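D-hydantoinase (PDB 1NFG) is a two-zinc amidohydrolase that probably catalyses the stereospecific hydrolysis of the cyclic amide bond of D-hydantoin derivatives. Local coordinates at residues A[321-326]-A[331-336]; A[273-276]-A[282-285]; A[193-198]-A[203-208]. All blocks are in the same frame, centred on the assembly; numbering follows the deposited sequence.

Contact 1: A[321-326]-A[331-336]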
# COMPACT_ATOMS: atom_id res chain seq x y z
N GLY A 321 40.70 0.73 21.19
CA GLY A 321 41.54 0.27 20.10
C GLY A 321 41.06 0.48 18.67
O GLY A 321 41.82 0.95 17.82
N HIS A 322 39.79 0.16 18.39
CA HIS A 322 39.26 0.24 17.02
C HIS A 322 38.37 1.42 16.62
O HIS A 322 38.59 2.05 15.58
CB HIS A 322 38.55 -1.07 16.70
CG HIS A 322 39.34 -2.28 17.08
ND1 HIS A 322 40.53 -2.61 16.47
CD2 HIS A 322 39.13 -3.22 18.03
CE1 HIS A 322 41.03 -3.70 17.04
NE2 HIS A 322 40.19 -4.09 17.99
N LYS A 323 37.34 1.71 17.41
CA LYS A 323 36.43 2.81 17.09
C LYS A 323 37.22 4.12 16.96
O LYS A 323 36.85 5.01 16.19
CB LYS A 323 35.37 2.96 18.19
CG LYS A 323 34.42 1.77 18.31
CD LYS A 323 33.56 1.62 17.05
CE LYS A 323 32.57 0.48 17.19
NZ LYS A 323 31.67 0.42 16.02
N ASP A 324 38.31 4.20 17.70
CA ASP A 324 39.18 5.36 17.72
C ASP A 324 39.59 5.90 16.35
O ASP A 324 39.62 7.11 16.15
CB ASP A 324 40.44 5.05 18.53
CG ASP A 324 40.39 5.65 19.91
OD1 ASP A 324 40.07 6.86 20.02
OD2 ASP A 324 40.66 4.94 20.89
N ARG A 325 39.94 5.01 15.42
CA ARG A 325 40.34 5.48 14.11
C ARG A 325 39.12 6.04 13.38
O ARG A 325 38.70 5.51 12.35
CB ARG A 325 41.01 4.36 13.31
CG ARG A 325 40.15 3.16 13.00
CD ARG A 325 40.91 2.20 12.09
NE ARG A 325 40.11 1.04 11.69
CZ ARG A 325 40.59 0.01 11.00
NH1 ARG A 325 41.86 -0.02 10.63
NH2 ARG A 325 39.79 -1.01 10.69
N GLY A 326 38.57 7.11 13.92
CA GLY A 326 37.41 7.73 13.31
C GLY A 326 36.92 8.92 14.12
O GLY A 326 35.84 9.45 13.85
N ARG A 331 33.48 7.84 8.75
CA ARG A 331 33.67 6.81 7.74
C ARG A 331 34.75 5.81 8.10
O ARG A 331 34.68 4.64 7.70
CB ARG A 331 34.03 7.45 6.40
CG ARG A 331 32.94 8.29 5.79
CD ARG A 331 33.48 8.95 4.56
NE ARG A 331 34.69 9.70 4.88
CZ ARG A 331 35.53 10.18 3.98
NH1 ARG A 331 35.29 9.98 2.68
NH2 ARG A 331 36.61 10.85 4.37
N ALA A 332 35.74 6.26 8.85
CA ALA A 332 36.84 5.38 9.25
C ALA A 332 36.50 4.49 10.44
O ALA A 332 37.24 3.56 10.75
CB ALA A 332 38.08 6.22 9.55
N ILE A 333 35.39 4.79 11.11
CA ILE A 333 34.95 4.00 12.27
C ILE A 333 34.49 2.62 11.82
O ILE A 333 33.52 2.49 11.07
CB ILE A 333 33.76 4.66 12.99
CG1 ILE A 333 34.11 6.07 13.42
CG2 ILE A 333 33.36 3.81 14.20
CD1 ILE A 333 32.96 6.83 14.03
N PRO A 334 35.18 1.56 12.27
CA PRO A 334 34.76 0.21 11.88
C PRO A 334 33.33 -0.07 12.36
O PRO A 334 33.01 0.12 13.53
CB PRO A 334 35.82 -0.69 12.53
CG PRO A 334 36.29 0.12 13.71
CD PRO A 334 36.37 1.52 13.15
N ASN A 335 32.48 -0.49 11.43
CA ASN A 335 31.08 -0.76 11.72
C ASN A 335 30.84 -2.03 12.51
O ASN A 335 31.45 -3.06 12.24
CB ASN A 335 30.27 -0.83 10.41
CG ASN A 335 30.18 0.51 9.70
OD1 ASN A 335 29.53 0.63 8.65
ND2 ASN A 335 30.84 1.53 10.25
N GLY A 336 29.93 -1.96 13.48
CA GLY A 336 29.60 -3.13 14.26
C GLY A 336 29.56 -2.91 15.75
O GLY A 336 30.28 -2.05 16.28
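The side chain of K323 crosses that of I333 and delivers its ammonium group to two backbone carbonyls at once, with NZ 2.8 Å from P334 O and 2.8 Å from G336 O. It meets the first oxygen almost head-on (C=O...N 167°) and the second from within the carbonyl plane at 148°. A bend about the CB-CG bond of the lysine (chi2 -65°), followed by an extended tail, brings K323 CD 3.6 Å from the I333 methyl CG2. K323 is buried, with W317 and Y412 packed on its side chain, and the two carbonyls satisfy its charged end. Both segments belong to the long loop between strand 310-311 of the amidohydrolase barrel and helix 343-352, which carries the zinc ligand D313 near its start. Close packing continues where the P334 ring sits on the carbonyl of H322, CD to O 3.3 Å, and where I333 CG1 lies 3.7 Å from G326 CA. The other side is more open to solvent: A332 is exposed, and its methyl lies against the backbone of R325 and G326, with A332 CB 4.1 Å from G326 CA. R325 stretches past the proline, whose CD approaches the guanidinium edge 4.0 Å from NE, and its NH2 is anchored on S64 O.

Contact 2: A[273-276]-A[282-285]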
# COMPACT_ATOMS: atom_id res chain seq x y z
N LEU A 273 23.94 7.88 18.63
CA LEU A 273 25.18 8.24 17.97
C LEU A 273 25.56 9.68 18.30
O LEU A 273 26.60 10.17 17.87
CB LEU A 273 25.06 8.09 16.45
CG LEU A 273 25.10 6.66 15.90
CD1 LEU A 273 23.85 5.92 16.31
CD2 LEU A 273 25.19 6.70 14.40
N GLU A 274 24.71 10.35 19.06
CA GLU A 274 24.97 11.73 19.44
C GLU A 274 25.46 11.83 20.86
O GLU A 274 25.74 12.93 21.34
CB GLU A 274 23.71 12.57 19.26
CG GLU A 274 23.25 12.64 17.82
CD GLU A 274 22.09 13.59 17.63
OE1 GLU A 274 21.01 13.33 18.19
OE2 GLU A 274 22.28 14.60 16.92
N ARG A 275 25.54 10.70 21.55
CA ARG A 275 26.04 10.70 22.91
C ARG A 275 27.38 11.42 22.84
O ARG A 275 28.17 11.19 21.93
CB ARG A 275 26.22 9.27 23.42
CG ARG A 275 24.91 8.53 23.65
CD ARG A 275 25.17 7.04 23.77
NE ARG A 275 23.97 6.28 24.11
CZ ARG A 275 23.39 6.30 25.30
NH1 ARG A 275 23.89 7.05 26.27
NH2 ARG A 275 22.31 5.57 25.53
N PRO A 276 27.64 12.31 23.81
CA PRO A 276 28.87 13.11 23.89
C PRO A 276 30.19 12.35 24.06
O PRO A 276 30.22 11.20 24.48
CB PRO A 276 28.59 14.03 25.07
CG PRO A 276 27.84 13.11 26.00
CD PRO A 276 26.85 12.45 25.05
N LYS A 282 30.33 4.03 19.67
CA LYS A 282 29.98 2.68 20.08
C LYS A 282 28.77 2.16 19.32
O LYS A 282 28.65 0.96 19.08
CB LYS A 282 29.67 2.65 21.58
CG LYS A 282 30.85 2.94 22.47
CD LYS A 282 30.46 2.84 23.92
CE LYS A 282 31.64 3.18 24.83
NZ LYS A 282 31.25 3.07 26.26
N TYR A 283 27.88 3.07 18.94
CA TYR A 283 26.65 2.71 18.25
C TYR A 283 26.73 2.79 16.75
O TYR A 283 25.71 2.81 16.07
CB TYR A 283 25.52 3.59 18.78
CG TYR A 283 25.45 3.49 20.27
CD1 TYR A 283 24.84 2.41 20.88
CD2 TYR A 283 26.12 4.41 21.07
CE1 TYR A 283 24.89 2.24 22.26
CE2 TYR A 283 26.19 4.25 22.45
CZ TYR A 283 25.58 3.16 23.03
OH TYR A 283 25.66 2.98 24.39
N VAL A 284 27.95 2.82 16.24
CA VAL A 284 28.13 2.87 14.81
C VAL A 284 28.09 1.46 14.24
O VAL A 284 29.12 0.77 14.15
CB VAL A 284 29.46 3.54 14.42
CG1 VAL A 284 29.69 3.43 12.92
CG2 VAL A 284 29.44 5.01 14.83
N PHE A 285 26.89 1.01 13.89
CA PHE A 285 26.70 -0.30 13.28
C PHE A 285 25.82 -0.09 12.06
O PHE A 285 25.22 0.98 11.90
CB PHE A 285 26.07 -1.29 14.26
CG PHE A 285 24.94 -0.72 15.06
CD1 PHE A 285 23.70 -0.48 14.48
CD2 PHE A 285 25.12 -0.44 16.41
CE1 PHE A 285 22.66 0.03 15.23
CE2 PHE A 285 24.08 0.07 17.17
CZ PHE A 285 22.85 0.31 16.59
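Y283 takes both L273 and R275 of the 273-276 segment, the leucine at the root of its side chain and the arginine near the phenol end. Just before it in the chain, K282 stays clear of that segment but flanks the tyrosine, its CB lying over one face of the Y283 ring, offset toward the rim. The lysine then extends away to a salt bridge with E279 and a cation-pi contact with F319. The CB of Y283 is directed toward the facing segment. With CG anti to the carbonyl carbon (chi1 -54°), the ring is brought beside the arginine, where R275 CD lies 3.3 Å from Y283 CE2 and R275 NE 3.4 Å from the same carbon. The guanidinium plane is turned only 31° from the ring plane, and the phenol oxygen sits over one guanidinium face, with Y283 OH 4.1 Å from R275 CZ. A salt bridge from R275 NH2 to D272 fixes the far end of the arginine. At the other end of the tyrosine, the L273 methyl CD1 packs 3.8 Å from Y283 CB and 3.6 Å from Y283 O, an apolar contact beside a backbone oxygen. V284 is the centre of an inverse gamma turn, closed by a weak bond from F285 N to Y283 O. The F285 ring completes the segment, with Y283 O 3.3 Å above its plane, toward the rim, and H264 as its edge-to-face partner. The whole contact folds back on itself the loop between strand 257-262 and helix 292-303, one of the strand-to-helix loops of the amidohydrolase TIM barrel, immediately ahead of T286, a probable substrate-binding residue.

Contact 3: A[193-198]-A[203-208]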
# COMPACT_ATOMS: atom_id res chain seq x y z
N ASP A 193 30.25 10.84 1.33
CA ASP A 193 31.22 11.79 0.79
C ASP A 193 30.72 13.23 0.82
O ASP A 193 31.48 14.16 1.12
CB ASP A 193 31.59 11.40 -0.64
CG ASP A 193 32.15 10.00 -0.71
OD1 ASP A 193 32.82 9.58 0.26
OD2 ASP A 193 31.94 9.33 -1.75
N LYS A 194 29.44 13.42 0.51
CA LYS A 194 28.84 14.74 0.51
C LYS A 194 28.96 15.35 1.91
O LYS A 194 29.30 16.52 2.05
CB LYS A 194 27.38 14.64 0.08
CG LYS A 194 26.70 15.96 -0.24
CD LYS A 194 25.36 15.70 -0.93
CE LYS A 194 24.59 16.98 -1.27
NZ LYS A 194 23.33 16.66 -2.01
N PHE A 195 28.71 14.54 2.93
CA PHE A 195 28.79 15.01 4.31
C PHE A 195 30.21 15.40 4.70
O PHE A 195 30.43 16.45 5.30
CB PHE A 195 28.30 13.93 5.28
CG PHE A 195 26.82 13.92 5.48
CD1 PHE A 195 26.14 15.08 5.85
CD2 PHE A 195 26.09 12.75 5.33
CE1 PHE A 195 24.76 15.07 6.06
CE2 PHE A 195 24.71 12.72 5.54
CZ PHE A 195 24.05 13.89 5.91
N VAL A 196 31.16 14.53 4.38
CA VAL A 196 32.55 14.79 4.71
C VAL A 196 33.03 16.04 4.00
O VAL A 196 33.76 16.85 4.56
CB VAL A 196 33.44 13.60 4.34
CG1 VAL A 196 34.89 13.92 4.59
CG2 VAL A 196 33.04 12.39 5.16
N ALA A 197 32.61 16.21 2.75
CA ALA A 197 32.99 17.38 1.97
C ALA A 197 32.50 18.66 2.65
O ALA A 197 33.15 19.70 2.58
CB ALA A 197 32.40 17.28 0.56
N GLU A 198 31.35 18.58 3.31
CA GLU A 198 30.78 19.73 4.01
C GLU A 198 31.39 19.86 5.40
O GLU A 198 30.94 20.67 6.21
CB GLU A 198 29.26 19.58 4.14
CG GLU A 198 28.48 19.84 2.86
CD GLU A 198 27.07 19.27 2.93
OE1 GLU A 198 26.47 19.29 4.03
OE2 GLU A 198 26.56 18.82 1.88
N PRO A 203 29.95 11.04 14.46
CA PRO A 203 29.31 9.73 14.30
C PRO A 203 27.89 9.78 13.75
O PRO A 203 27.48 8.89 12.99
CB PRO A 203 29.35 9.17 15.72
CG PRO A 203 30.62 9.74 16.26
CD PRO A 203 30.52 11.18 15.81
N ILE A 204 27.13 10.81 14.13
CA ILE A 204 25.75 10.95 13.68
C ILE A 204 25.62 10.81 12.17
O ILE A 204 24.64 10.27 11.66
CB ILE A 204 25.17 12.31 14.04
CG1 ILE A 204 25.76 12.78 15.37
CG2 ILE A 204 23.65 12.21 14.10
CD1 ILE A 204 25.42 14.22 15.73
N TYR A 205 26.62 11.32 11.46
CA TYR A 205 26.58 11.26 10.01
C TYR A 205 26.70 9.86 9.45
O TYR A 205 26.49 9.64 8.25
CB TYR A 205 27.63 12.22 9.44
CG TYR A 205 27.27 13.64 9.78
CD1 TYR A 205 26.14 14.24 9.21
CD2 TYR A 205 27.95 14.34 10.78
CE1 TYR A 205 25.69 15.49 9.63
CE2 TYR A 205 27.51 15.60 11.20
CZ TYR A 205 26.37 16.16 10.62
OH TYR A 205 25.91 17.38 11.06
N HIS A 206 27.03 8.90 10.30
CA HIS A 206 27.10 7.53 9.85
C HIS A 206 25.65 7.15 9.55
O HIS A 206 25.36 6.49 8.55
CB HIS A 206 27.66 6.60 10.93
CG HIS A 206 27.49 5.15 10.62
ND1 HIS A 206 28.08 4.54 9.53
CD2 HIS A 206 26.78 4.18 11.25
CE1 HIS A 206 27.72 3.27 9.49
NE2 HIS A 206 26.94 3.03 10.52
N ALA A 207 24.75 7.58 10.42
CA ALA A 207 23.33 7.28 10.27
C ALA A 207 22.70 8.09 9.15
O ALA A 207 22.05 7.54 8.25
CB ALA A 207 22.60 7.53 11.58
N LEU A 208 22.89 9.41 9.19
CA LEU A 208 22.32 10.29 8.18
C LEU A 208 22.82 9.96 6.77
O LEU A 208 22.11 10.18 5.79
CB LEU A 208 22.62 11.74 8.52
CG LEU A 208 22.19 12.17 9.93
CD1 LEU A 208 22.56 13.62 10.16
CD2 LEU A 208 20.70 11.96 10.10
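Over one face of the F195 ring lies Y205 CD1, 3.4 Å above the plane and shifted toward the rim, while L208 O lies at the ring's edge, in its plane. The aromatic pair is oblique, with centroids 4.8 Å apart and planes inclined at 47°, and the two side chains cross at about a right angle. This is the meeting of two consecutive helices, 185-197 and 204-208, joined by a short loop on the outer part of the amidohydrolase barrel. They follow strand 178-180 and the zinc ligand H181. F195 projects from the last turn of the first helix as the single residue of 193-198 that touches the other segment, and it packs against both Y205 and L208, three residues apart on the second helix. Its first torsion, chi1 -85°, sets CG anti to the carbonyl carbon and directs the ring at that helix. Y205 contributes its CD1 and CE1 atoms, and its CD1 lies 3.5 Å from both CD1 and CE1 of F195. The contact is made mainly by carbon atoms of the two rings and the leucine, and lies at the surface of the chain. K200 from the connecting loop packs on Y205, and K194, on the same helix as F195, rests against D169 of the second subunit. Beyond the tyrosine, the CZ-CE2 part of the F195 ring meets the leucine, with F195 CZ 3.7 Å from L208 CB and F195 CE2 3.6 Å from L208 O.

In the fold
The three contacts follow strands 178-180 (contact 3), 257-262 (contact 2) and 310-311 (contact 1) and lie on the same side of the chain's centre, with centres 11 Å (1 and 2), 13 Å (2 and 3) and 14 Å (1 and 3) apart. Contact 2 is tied to contact 1 by a probable backbone bond, G336 N to V284 O at 2.9 Å, and to contact 3 by a probable bond from H206 NE2 to F285 O at 3.0 Å. A weak, long ion pair between R331 and D193 links contacts 1 and 3. The junction borders the probable substrate pocket: the N335 side chain is about 3 Å from that of T286 and about 4 Å from that of Y153, and G336 is about 8 Å from a zinc ion.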